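Glycosyl hydrolases family 2, sugar binding domain protein (Bacteroides uniformis str. 3978 T3 ii, PDB 6D1P) is a gut-bacterial beta-glucuronidase of glycosyl hydrolase family 2 that probably hydrolyses O-glycosidic bonds to release glucuronic acid from its conjugates. Local coordinates at residues Ala541-Asn545 against Gly546-Glu550; Asn589-Tyr593 against Val594-Gly598; His628-Pro631 against Val632-Lys636; Ala797-Lys801 against Arg802-Thr806. All coordinates share one frame; numbering follows the deposited sequence.

How the contacts relate
From the N terminus, four local contacts follow in series; none nests in or crosses another. Contact 1 closes the turn joining helix 542-545 to helix 550-564, and contact 2 closes the loop leading into strand 594-595, both in the TIM-barrel region. They touch where the Trp548 ring packs on Asn589 and Pro590. Contact 3 leads into strand 632-634, edge strand of a later beta sheet, and meets contact 1 where Glu550 approaches Ser629. Contact 4 closes the hairpin between strands 793-799 and 807-811. It touches none of the others, yet strand 774-776 of its sheet packs on contact 2, although the nearest atoms of contacts 2 and 4 are about 8 Å apart.

Contact 1. Residues Ala541-Asn545 against Gly546-Glu550; sequences AADRN and GDWSE
Gly546 ends the short helix 542-545 by donating its backbone N to Ala542 O (2.6 Å), the closing bond of the helical turn. Its CA packs against Ala542 CB at 4.0 Å. Beyond it, a water donates to both Asp543 O and Gly546 O, tying the helix end to the outgoing chain. Asp547 turns away from the helix and works forward: its OD1 accepts Ser549 N at 3.0 Å and also Ser549 OG, both from the same face of the carboxylate, forming an Asx turn. Trp548 makes the main side-chain contact. With CG anti to its carbonyl carbon (chi1 -71°), the indole swings back beside Asp543, and NE1 donates to Asp543 O at 3.1 Å in a nearly straight bond (165°), the oxygen lying in the ring plane. Further along the same ring, CZ2 comes within 3.5 Å of Asp543 OD1, the carboxylate turned 38° from the indole. Trp486 and Asp516 pack on the ring from outside. A leucine in place of Trp548 would probably leave Asp543 O without its indole donor and open a gap beside Trp486. Ser549 is the N-cap of helix 550-564, its OG reaching Tyr552 N. Glu550 OE1 and OE2 accept Glu608 N and Gly520 N, anchoring the first turn of that helix to two loops. The whole is a tight link between two helices of the TIM-barrel region, the first ending at a glycine, the second entered through an Asx turn and a serine N-cap.

Contact 2. Residues Asn589-Tyr593 against Val594-Gly598; sequences NPIPY and VNQKG
Ile591 to Val594 form a type II beta turn, with Pro592 and left-handed Tyr593 at its corners and Val594 N bonded to Ile591 O at 3.1 Å. At the two ends of the turn the side chains of Ile591 and Val594 lie alongside each other, pointing the same way, their CG2 methyls 3.5 Å apart. Asn589 steadies the chain from the preceding side: ND2 donates to Val594 O at 2.7 Å and 168°, the oxygen in the plane of the amide. Gln596 reaches back across the loop. Its chain runs extended beyond CG (chi2 175°) to bring OE1 to Ile591 N at 2.9 Å; the bond is straight at the donor, but the N-H comes from above the carbonyl plane. Pro590 CD presses on the same OE1 at 3.2 Å. The other end of this amide, NE2, lies 3.4 Å from Ile591 CG1 and donates to His518 ND1, so both ends fix how the group is turned. A leucine in place of Gln596 would probably leave Ile591 N without its acceptor and His518 without this donor. Asn595 OD1 accepts Lys597 N in an Asx turn, while its ND2 bonds to Asp183. Tyr593 leaves the turn away from Val594, its side chain about 3 Å from a bound potassium ion at the nearest atoms and packed against Leu63 of the second subunit. Strand 594-595 pairs antiparallel with strand 581-582, and strand 774-776 packs on Pro590 and Ile591.

Contact 3. Residues His628-Pro631 against Val632-Lys636; sequences HSWP and VRWGK
Arg633 lies across one face of the Trp630 indole at about a right angle to it. Its CD sits over the five-membered ring, 3.8 Å from the centroid, in a CH-pi contact; farther out, CZ stands 4.9 Å from the centroid of the six-membered ring, a cation-pi contact with the guanidinium turned 38° from the indole plane. Bends at chi2 (-86°) and chi3 fold the chain over the ring. The guanidinium is gripped from outside as well: Glu524 OE2 pairs with Arg633 NE in a salt bridge and also accepts Trp634 N, while NH2 donates to Glu642 O and NH1 to Gln706 OE1. Such neighbours probably hold the charged group in place over the aromatic face. At the edge of the indole, NE1 makes a weak, bent bond to Val632 O at 3.0 Å, and Trp634 CZ3 approaches the same NE1 at 3.8 Å. The Trp630 and Trp634 rings meet obliquely, planes 59° apart. Pro631 adds a looser apolar touch, its CB 4.3 Å from Val632 CG2. Strand 632-634 is an outermost strand of its sheet and runs parallel to strand 698-709. Trp630, stacked with His522 and touching Ser551 of helix 550-564, and Arg633, packed among strands 698-709 and 641-647, thus link the TIM-barrel region to the sheet that follows it.

Contact 4. Residues Ala797-Lys801 against Arg802-Thr806; sequences ASDSK and RILKT
Asp799 is the tight centre of this contact, its carboxylate reaching past the turn that it opens. OD2 accepts Ile803 N at 2.8 Å through its syn lone pair, and OD1 accepts Leu804 N, also at 2.8 Å, from above the carboxylate plane. CG lies between the backbone N and the carbonyl carbon (chi1 67°), which aims both oxygens at successive N-H groups. The main chain closes the same loop: Arg802 N donates to Asp799 O at 2.7 Å in a type I turn. Farther along, Ser798 OG and Thr806 OG1 share a hydrogen bond of 2.9 Å where the two arms come together, and Thr806 CA makes a CA-H...O contact with Ala797 O. The outer side is much looser. Lys801 runs extended away from the turn, and exposed Arg802 merely passes Ser798, whose OG lies over one guanidinium face 4.0 Å from NH1; Arg802 also packs on Asp758 of the second subunit. Inward, Leu804 packs on Ile719 and Leu737. This is a beta hairpin connecting strands 793-799 and 807-811 of an antiparallel sheet, its type I turn closed by the backbone of Asp799 and the two residues after it held by that residue's carboxylate.

Contact 1. Residues Ala541-Asn545 against Gly546-Glu550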
loop_
_atom_site.group_PDB
_atom_site.type_symbol
_atom_site.label_atom_id
_atom_site.label_comp_id
_atom_site.label_asym_id
_atom_site.label_seq_id
_atom_site.Cartn_x
_atom_site.Cartn_y
_atom_site.Cartn_z
ATOM N N ALA A 541 -18.161 31.614 -14.187
ATOM C CA ALA A 541 -17.422 30.359 -14.064
ATOM C C ALA A 541 -16.483 30.364 -12.854
ATOM O O ALA A 541 -15.251 30.305 -12.977
ATOM C CB ALA A 541 -16.648 30.073 -15.356
ATOM N N ALA A 542 -17.093 30.451 -11.669
ATOM C CA ALA A 542 -16.313 30.618 -10.447
ATOM C C ALA A 542 -15.385 29.434 -10.174
ATOM O O ALA A 542 -14.402 29.596 -9.437
ATOM C CB ALA A 542 -17.241 30.842 -9.253
ATOM N N ASP A 543 -15.686 28.253 -10.729
ATOM C CA ASP A 543 -14.772 27.116 -10.634
ATOM C C ASP A 543 -13.337 27.523 -10.954
ATOM O O ASP A 543 -12.408 27.224 -10.197
ATOM C CB ASP A 543 -15.202 25.997 -11.578
ATOM C CG ASP A 543 -14.173 24.874 -11.629
ATOM O OD1 ASP A 543 -13.838 24.369 -10.542
ATOM O OD2 ASP A 543 -13.679 24.516 -12.730
ATOM N N ARG A 544 -13.147 28.223 -12.072
ATOM C CA ARG A 544 -11.827 28.659 -12.511
ATOM C C ARG A 544 -11.496 30.077 -12.074
ATOM O O ARG A 544 -10.313 30.411 -11.955
ATOM C CB ARG A 544 -11.723 28.576 -14.048
ATOM C CG ARG A 544 -11.990 27.180 -14.644
ATOM C CD ARG A 544 -11.986 27.162 -16.191
ATOM N NE ARG A 544 -13.109 27.885 -16.796
ATOM C CZ ARG A 544 -14.344 27.395 -16.917
ATOM N NH1 ARG A 544 -14.633 26.183 -16.459
ATOM N NH2 ARG A 544 -15.300 28.115 -17.490
ATOM N N ASN A 545 -12.510 30.908 -11.815
ATOM C CA ASN A 545 -12.309 32.319 -11.550
ATOM C C ASN A 545 -12.643 32.766 -10.132
ATOM O O ASN A 545 -12.237 33.862 -9.756
ATOM C CB ASN A 545 -13.139 33.152 -12.532
ATOM C CG ASN A 545 -12.701 32.952 -13.958
ATOM O OD1 ASN A 545 -11.515 33.061 -14.273
ATOM N ND2 ASN A 545 -13.651 32.623 -14.828
ATOM N N GLY A 546 -13.356 31.965 -9.338
ATOM C CA GLY A 546 -13.730 32.367 -7.994
ATOM C C GLY A 546 -12.663 32.014 -6.956
ATOM O O GLY A 546 -11.638 31.407 -7.256
ATOM N N ASP A 547 -12.933 32.395 -5.704
ATOM C CA ASP A 547 -12.046 32.080 -4.594
ATOM C C ASP A 547 -12.531 30.902 -3.748
ATOM O O ASP A 547 -11.931 30.614 -2.711
ATOM C CB ASP A 547 -11.848 33.317 -3.712
ATOM C CG ASP A 547 -13.134 33.760 -3.002
ATOM O OD1 ASP A 547 -14.201 33.129 -3.211
ATOM O OD2 ASP A 547 -13.061 34.742 -2.222
ATOM N N TRP A 548 -13.607 30.230 -4.157
ATOM C CA TRP A 548 -14.151 29.065 -3.460
ATOM C C TRP A 548 -14.608 29.389 -2.028
ATOM O O TRP A 548 -14.721 28.489 -1.184
ATOM C CB TRP A 548 -13.147 27.895 -3.477
ATOM C CG TRP A 548 -12.977 27.255 -4.874
ATOM C CD1 TRP A 548 -12.967 27.902 -6.084
ATOM C CD2 TRP A 548 -12.845 25.858 -5.175
ATOM N NE1 TRP A 548 -12.826 26.998 -7.114
ATOM C CE2 TRP A 548 -12.754 25.737 -6.584
ATOM C CE3 TRP A 548 -12.779 24.700 -4.390
ATOM C CZ2 TRP A 548 -12.596 24.505 -7.220
ATOM C CZ3 TRP A 548 -12.639 23.478 -5.017
ATOM C CH2 TRP A 548 -12.541 23.387 -6.425
ATOM N N SER A 549 -14.915 30.655 -1.748
ATOM C CA SER A 549 -15.423 31.061 -0.444
ATOM C C SER A 549 -16.877 30.616 -0.248
ATOM O O SER A 549 -17.622 30.356 -1.198
ATOM C CB SER A 549 -15.352 32.573 -0.300
ATOM O OG SER A 549 -16.343 33.146 -1.149
ATOM N N GLU A 550 -17.274 30.528 1.019
ATOM C CA GLU A 550 -18.689 30.351 1.320
ATOM C C GLU A 550 -19.491 31.568 0.903
ATOM O O GLU A 550 -20.664 31.437 0.537
ATOM C CB GLU A 550 -18.889 30.063 2.808
ATOM C CG GLU A 550 -18.278 28.714 3.246
ATOM C CD GLU A 550 -18.837 28.194 4.570
ATOM O OE1 GLU A 550 -20.067 27.928 4.674
ATOM O OE2 GLU A 550 -18.023 28.051 5.517
HETATM O O HOH W 1 -10.655 29.100 -8.952
#

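Contact 2. Residues Asn589-Tyr593 against Val594-Gly598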
loop_
_atom_site.group_PDB
_atom_site.type_symbol
_atom_site.label_atom_id
_atom_site.label_comp_id
_atom_site.label_asym_id
_atom_site.label_seq_id
_atom_site.Cartn_x
_atom_site.Cartn_y
_atom_site.Cartn_z
ATOM N N ASN A 589 -7.359 20.167 -4.480
ATOM C CA ASN A 589 -8.461 20.956 -3.940
ATOM C C ASN A 589 -8.059 21.544 -2.591
ATOM O O ASN A 589 -7.197 20.988 -1.899
ATOM C CB ASN A 589 -9.720 20.113 -3.766
ATOM C CG ASN A 589 -10.657 20.225 -4.948
ATOM O OD1 ASN A 589 -10.296 20.784 -5.979
ATOM N ND2 ASN A 589 -11.867 19.687 -4.806
ATOM N N PRO A 590 -8.653 22.670 -2.197
ATOM C CA PRO A 590 -8.327 23.246 -0.878
ATOM C C PRO A 590 -8.312 22.225 0.254
ATOM O O PRO A 590 -7.478 22.328 1.154
ATOM C CB PRO A 590 -9.428 24.305 -0.691
ATOM C CG PRO A 590 -9.785 24.704 -2.060
ATOM C CD PRO A 590 -9.665 23.468 -2.916
ATOM N N ILE A 591 -9.215 21.251 0.248
ATOM C CA ILE A 591 -9.032 20.017 1.004
ATOM C C ILE A 591 -8.653 18.926 0.003
ATOM O O ILE A 591 -9.494 18.544 -0.831
ATOM C CB ILE A 591 -10.278 19.645 1.814
ATOM C CG1 ILE A 591 -10.540 20.724 2.878
ATOM C CG2 ILE A 591 -10.050 18.290 2.514
ATOM C CD1 ILE A 591 -11.777 20.483 3.707
ATOM N N PRO A 592 -7.412 18.447 0.004
ATOM C CA PRO A 592 -6.975 17.520 -1.047
ATOM C C PRO A 592 -7.893 16.314 -1.146
ATOM O O PRO A 592 -8.370 15.786 -0.138
ATOM C CB PRO A 592 -5.565 17.136 -0.598
ATOM C CG PRO A 592 -5.084 18.347 0.150
ATOM C CD PRO A 592 -6.300 18.836 0.891
ATOM N N TYR A 593 -8.204 15.925 -2.377
ATOM C CA TYR A 593 -9.027 14.747 -2.639
ATOM C C TYR A 593 -10.453 14.844 -2.057
ATOM O O TYR A 593 -11.127 13.815 -1.860
ATOM C CB TYR A 593 -8.323 13.486 -2.127
ATOM C CG TYR A 593 -7.008 13.192 -2.832
ATOM C CD1 TYR A 593 -6.996 12.795 -4.171
ATOM C CD2 TYR A 593 -5.782 13.296 -2.162
ATOM C CE1 TYR A 593 -5.801 12.504 -4.838
ATOM C CE2 TYR A 593 -4.563 13.004 -2.824
ATOM C CZ TYR A 593 -4.595 12.607 -4.166
ATOM O OH TYR A 593 -3.433 12.314 -4.841
ATOM N N VAL A 594 -10.960 16.046 -1.790
ATOM C CA VAL A 594 -12.342 16.204 -1.342
ATOM C C VAL A 594 -13.076 17.097 -2.332
ATOM O O VAL A 594 -12.609 18.192 -2.665
ATOM C CB VAL A 594 -12.435 16.745 0.092
ATOM C CG1 VAL A 594 -13.903 17.070 0.451
ATOM C CG2 VAL A 594 -11.919 15.696 1.036
ATOM N N ASN A 595 -14.175 16.592 -2.862
ATOM C CA ASN A 595 -15.094 17.428 -3.624
ATOM C C ASN A 595 -15.845 18.288 -2.612
ATOM O O ASN A 595 -16.555 17.758 -1.755
ATOM C CB ASN A 595 -16.011 16.531 -4.446
ATOM C CG ASN A 595 -16.996 17.308 -5.311
ATOM O OD1 ASN A 595 -17.720 18.194 -4.840
ATOM N ND2 ASN A 595 -17.031 16.963 -6.596
ATOM N N GLN A 596 -15.622 19.602 -2.638
ATOM C CA GLN A 596 -16.161 20.494 -1.613
ATOM C C GLN A 596 -17.467 21.188 -2.035
ATOM O O GLN A 596 -17.743 22.314 -1.609
ATOM C CB GLN A 596 -15.093 21.509 -1.215
ATOM C CG GLN A 596 -13.838 20.770 -0.649
ATOM C CD GLN A 596 -12.663 21.696 -0.342
ATOM O OE1 GLN A 596 -11.703 21.791 -1.122
ATOM N NE2 GLN A 596 -12.723 22.370 0.799
ATOM N N LYS A 597 -18.305 20.523 -2.832
ATOM C CA LYS A 597 -19.588 21.101 -3.218
ATOM C C LYS A 597 -20.713 20.792 -2.232
ATOM O O LYS A 597 -21.882 21.033 -2.558
ATOM C CB LYS A 597 -19.977 20.619 -4.605
ATOM C CG LYS A 597 -19.132 21.203 -5.717
ATOM C CD LYS A 597 -19.553 20.591 -7.071
ATOM C CE LYS A 597 -18.726 21.152 -8.220
ATOM N NZ LYS A 597 -17.311 20.674 -8.230
ATOM N N GLY A 598 -20.399 20.254 -1.052
ATOM C CA GLY A 598 -21.429 19.999 -0.071
ATOM C C GLY A 598 -21.913 21.279 0.585
ATOM O O GLY A 598 -21.268 22.325 0.527
#

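Contact 3. Residues His628-Pro631 against Val632-Lys636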
loop_
_atom_site.group_PDB
_atom_site.type_symbol
_atom_site.label_atom_id
_atom_site.label_comp_id
_atom_site.label_asym_id
_atom_site.label_seq_id
_atom_site.Cartn_x
_atom_site.Cartn_y
_atom_site.Cartn_z
ATOM N N HIS A 628 -21.406 32.735 11.451
ATOM C CA HIS A 628 -20.987 31.961 12.616
ATOM C C HIS A 628 -19.544 31.476 12.480
ATOM O O HIS A 628 -18.805 31.406 13.472
ATOM C CB HIS A 628 -21.907 30.760 12.810
ATOM C CG HIS A 628 -23.227 31.089 13.421
ATOM N ND1 HIS A 628 -23.546 30.753 14.718
ATOM C CD2 HIS A 628 -24.325 31.690 12.906
ATOM C CE1 HIS A 628 -24.777 31.144 14.982
ATOM N NE2 HIS A 628 -25.273 31.715 13.900
ATOM N N SER A 629 -19.131 31.107 11.262
ATOM C CA SER A 629 -17.777 30.638 11.006
ATOM C C SER A 629 -16.896 31.723 10.393
ATOM O O SER A 629 -15.866 31.412 9.788
ATOM C CB SER A 629 -17.800 29.390 10.113
ATOM O OG SER A 629 -18.143 29.695 8.762
ATOM N N TRP A 630 -17.268 32.992 10.557
ATOM C CA TRP A 630 -16.518 34.119 10.000
ATOM C C TRP A 630 -16.044 34.982 11.166
ATOM O O TRP A 630 -16.770 35.881 11.621
ATOM C CB TRP A 630 -17.390 34.892 9.010
ATOM C CG TRP A 630 -16.687 35.933 8.196
ATOM C CD1 TRP A 630 -15.438 36.451 8.408
ATOM C CD2 TRP A 630 -17.204 36.598 7.028
ATOM N NE1 TRP A 630 -15.144 37.393 7.446
ATOM C CE2 TRP A 630 -16.210 37.497 6.585
ATOM C CE3 TRP A 630 -18.409 36.514 6.314
ATOM C CZ2 TRP A 630 -16.387 38.310 5.466
ATOM C CZ3 TRP A 630 -18.572 37.308 5.192
ATOM C CH2 TRP A 630 -17.573 38.201 4.786
ATOM N N PRO A 631 -14.822 34.736 11.692
ATOM C CA PRO A 631 -14.426 35.357 12.965
ATOM C C PRO A 631 -13.949 36.797 12.828
ATOM O O PRO A 631 -14.076 37.591 13.771
ATOM C CB PRO A 631 -13.287 34.451 13.463
ATOM C CG PRO A 631 -12.970 33.467 12.285
ATOM C CD PRO A 631 -13.731 33.934 11.100
ATOM N N VAL A 632 -13.384 37.148 11.675
ATOM C CA VAL A 632 -12.789 38.463 11.470
ATOM C C VAL A 632 -13.316 39.052 10.163
ATOM O O VAL A 632 -12.956 38.582 9.073
ATOM C CB VAL A 632 -11.257 38.406 11.455
ATOM C CG1 VAL A 632 -10.694 39.784 11.165
ATOM C CG2 VAL A 632 -10.740 37.897 12.787
ATOM N N ARG A 633 -14.141 40.094 10.273
ATOM C CA ARG A 633 -14.551 40.957 9.168
ATOM C C ARG A 633 -13.512 42.058 8.939
ATOM O O ARG A 633 -12.646 42.321 9.781
ATOM C CB ARG A 633 -15.902 41.597 9.463
ATOM C CG ARG A 633 -16.964 40.649 9.967
ATOM C CD ARG A 633 -17.677 39.986 8.820
ATOM N NE ARG A 633 -18.195 40.937 7.823
ATOM C CZ ARG A 633 -19.450 41.374 7.791
ATOM N NH1 ARG A 633 -20.299 40.951 8.721
ATOM N NH2 ARG A 633 -19.862 42.212 6.826
ATOM N N TRP A 634 -13.601 42.720 7.788
ATOM C CA TRP A 634 -12.666 43.805 7.516
ATOM C C TRP A 634 -13.262 44.812 6.543
ATOM O O TRP A 634 -14.252 44.543 5.853
ATOM C CB TRP A 634 -11.341 43.290 6.972
ATOM C CG TRP A 634 -11.446 42.657 5.628
ATOM C CD1 TRP A 634 -11.252 43.259 4.417
ATOM C CD2 TRP A 634 -11.763 41.286 5.352
ATOM N NE1 TRP A 634 -11.426 42.346 3.399
ATOM C CE2 TRP A 634 -11.735 41.126 3.946
ATOM C CE3 TRP A 634 -12.057 40.175 6.159
ATOM C CZ2 TRP A 634 -12.001 39.902 3.321
ATOM C CZ3 TRP A 634 -12.313 38.951 5.541
ATOM C CH2 TRP A 634 -12.289 38.828 4.130
ATOM N N GLY A 635 -12.598 45.959 6.478
ATOM C CA GLY A 635 -13.055 47.125 5.747
ATOM C C GLY A 635 -12.476 48.385 6.367
ATOM O O GLY A 635 -11.701 48.345 7.321
ATOM N N LYS A 636 -12.874 49.520 5.801
ATOM C CA LYS A 636 -12.371 50.788 6.296
ATOM C C LYS A 636 -13.020 51.126 7.644
ATOM O O LYS A 636 -14.046 50.548 8.009
ATOM C CB LYS A 636 -12.614 51.880 5.257
ATOM C CG LYS A 636 -11.487 51.925 4.239
ATOM C CD LYS A 636 -11.820 52.683 2.960
ATOM C CE LYS A 636 -10.728 52.444 1.903
ATOM N NZ LYS A 636 -10.097 53.692 1.366
#

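Contact 4. Residues Ala797-Lys801 against Arg802-Thr806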
loop_
_atom_site.group_PDB
_atom_site.type_symbol
_atom_site.label_atom_id
_atom_site.label_comp_id
_atom_site.label_asym_id
_atom_site.label_seq_id
_atom_site.Cartn_x
_atom_site.Cartn_y
_atom_site.Cartn_z
ATOM N N ALA A 797 3.760 23.555 12.013
ATOM C CA ALA A 797 2.990 24.049 10.873
ATOM C C ALA A 797 3.928 24.730 9.890
ATOM O O ALA A 797 4.763 25.549 10.288
ATOM C CB ALA A 797 1.877 25.025 11.299
ATOM N N SER A 798 3.775 24.391 8.609
ATOM C CA SER A 798 4.562 24.967 7.530
ATOM C C SER A 798 3.661 25.314 6.354
ATOM O O SER A 798 2.597 24.716 6.165
ATOM C CB SER A 798 5.643 23.993 7.059
ATOM O OG SER A 798 6.165 23.281 8.164
ATOM N N ASP A 799 4.090 26.296 5.566
ATOM C CA ASP A 799 3.528 26.475 4.238
ATOM C C ASP A 799 4.125 25.414 3.325
ATOM O O ASP A 799 5.339 25.174 3.340
ATOM C CB ASP A 799 3.800 27.876 3.690
ATOM C CG ASP A 799 5.258 28.118 3.409
ATOM O OD1 ASP A 799 6.069 28.087 4.363
ATOM O OD2 ASP A 799 5.595 28.322 2.226
ATOM N N SER A 800 3.266 24.753 2.553
ATOM C CA SER A 800 3.740 23.650 1.725
ATOM C C SER A 800 4.862 24.089 0.793
ATOM O O SER A 800 5.740 23.285 0.465
ATOM C CB SER A 800 2.568 23.064 0.943
ATOM O OG SER A 800 1.531 22.749 1.856
ATOM N N LYS A 801 4.865 25.357 0.385
ATOM C CA LYS A 801 5.915 25.881 -0.477
ATOM C C LYS A 801 7.222 26.143 0.266
ATOM O O LYS A 801 8.223 26.446 -0.387
ATOM C CB LYS A 801 5.424 27.161 -1.155
ATOM C CG LYS A 801 4.269 26.914 -2.117
ATOM C CD LYS A 801 3.919 28.138 -2.935
ATOM C CE LYS A 801 3.311 27.736 -4.280
ATOM N NZ LYS A 801 2.799 28.918 -5.041
ATOM N N ARG A 802 7.231 26.060 1.597
ATOM C CA ARG A 802 8.458 26.154 2.396
ATOM C C ARG A 802 9.137 27.516 2.292
ATOM O O ARG A 802 10.346 27.626 2.508
ATOM C CB ARG A 802 9.460 25.055 2.017
ATOM C CG ARG A 802 9.034 23.672 2.425
ATOM C CD ARG A 802 8.573 23.642 3.880
ATOM N NE ARG A 802 8.260 22.276 4.305
ATOM C CZ ARG A 802 8.748 21.689 5.399
ATOM N NH1 ARG A 802 9.564 22.357 6.224
ATOM N NH2 ARG A 802 8.397 20.436 5.683
ATOM N N ILE A 803 8.389 28.564 1.961
ATOM C CA ILE A 803 8.978 29.896 1.958
ATOM C C ILE A 803 8.927 30.540 3.344
ATOM O O ILE A 803 9.806 31.333 3.686
ATOM C CB ILE A 803 8.315 30.799 0.898
ATOM C CG1 ILE A 803 6.797 30.875 1.109
ATOM C CG2 ILE A 803 8.672 30.306 -0.500
ATOM C CD1 ILE A 803 6.052 31.739 0.083
ATOM N N LEU A 804 7.939 30.215 4.158
ATOM C CA LEU A 804 7.938 30.713 5.522
ATOM C C LEU A 804 8.672 29.725 6.417
ATOM O O LEU A 804 8.824 28.552 6.079
ATOM C CB LEU A 804 6.507 30.926 6.028
ATOM C CG LEU A 804 5.495 31.582 5.084
ATOM C CD1 LEU A 804 4.104 31.679 5.735
ATOM C CD2 LEU A 804 5.982 32.958 4.662
ATOM N N LYS A 805 9.128 30.211 7.567
ATOM C CA LYS A 805 9.795 29.357 8.536
ATOM C C LYS A 805 8.755 28.578 9.325
ATOM O O LYS A 805 7.704 29.115 9.690
ATOM C CB LYS A 805 10.670 30.187 9.480
ATOM C CG LYS A 805 11.912 30.824 8.822
ATOM C CD LYS A 805 13.123 29.880 8.839
ATOM C CE LYS A 805 14.109 30.154 7.686
ATOM N NZ LYS A 805 14.382 28.925 6.845
ATOM N N THR A 806 9.044 27.304 9.563
ATOM C CA THR A 806 8.115 26.406 10.241
ATOM C C THR A 806 7.816 26.924 11.636
ATOM O O THR A 806 8.698 27.444 12.314
ATOM C CB THR A 806 8.722 24.990 10.320
ATOM O OG1 THR A 806 8.727 24.395 9.020
ATOM C CG2 THR A 806 7.961 24.097 11.277
#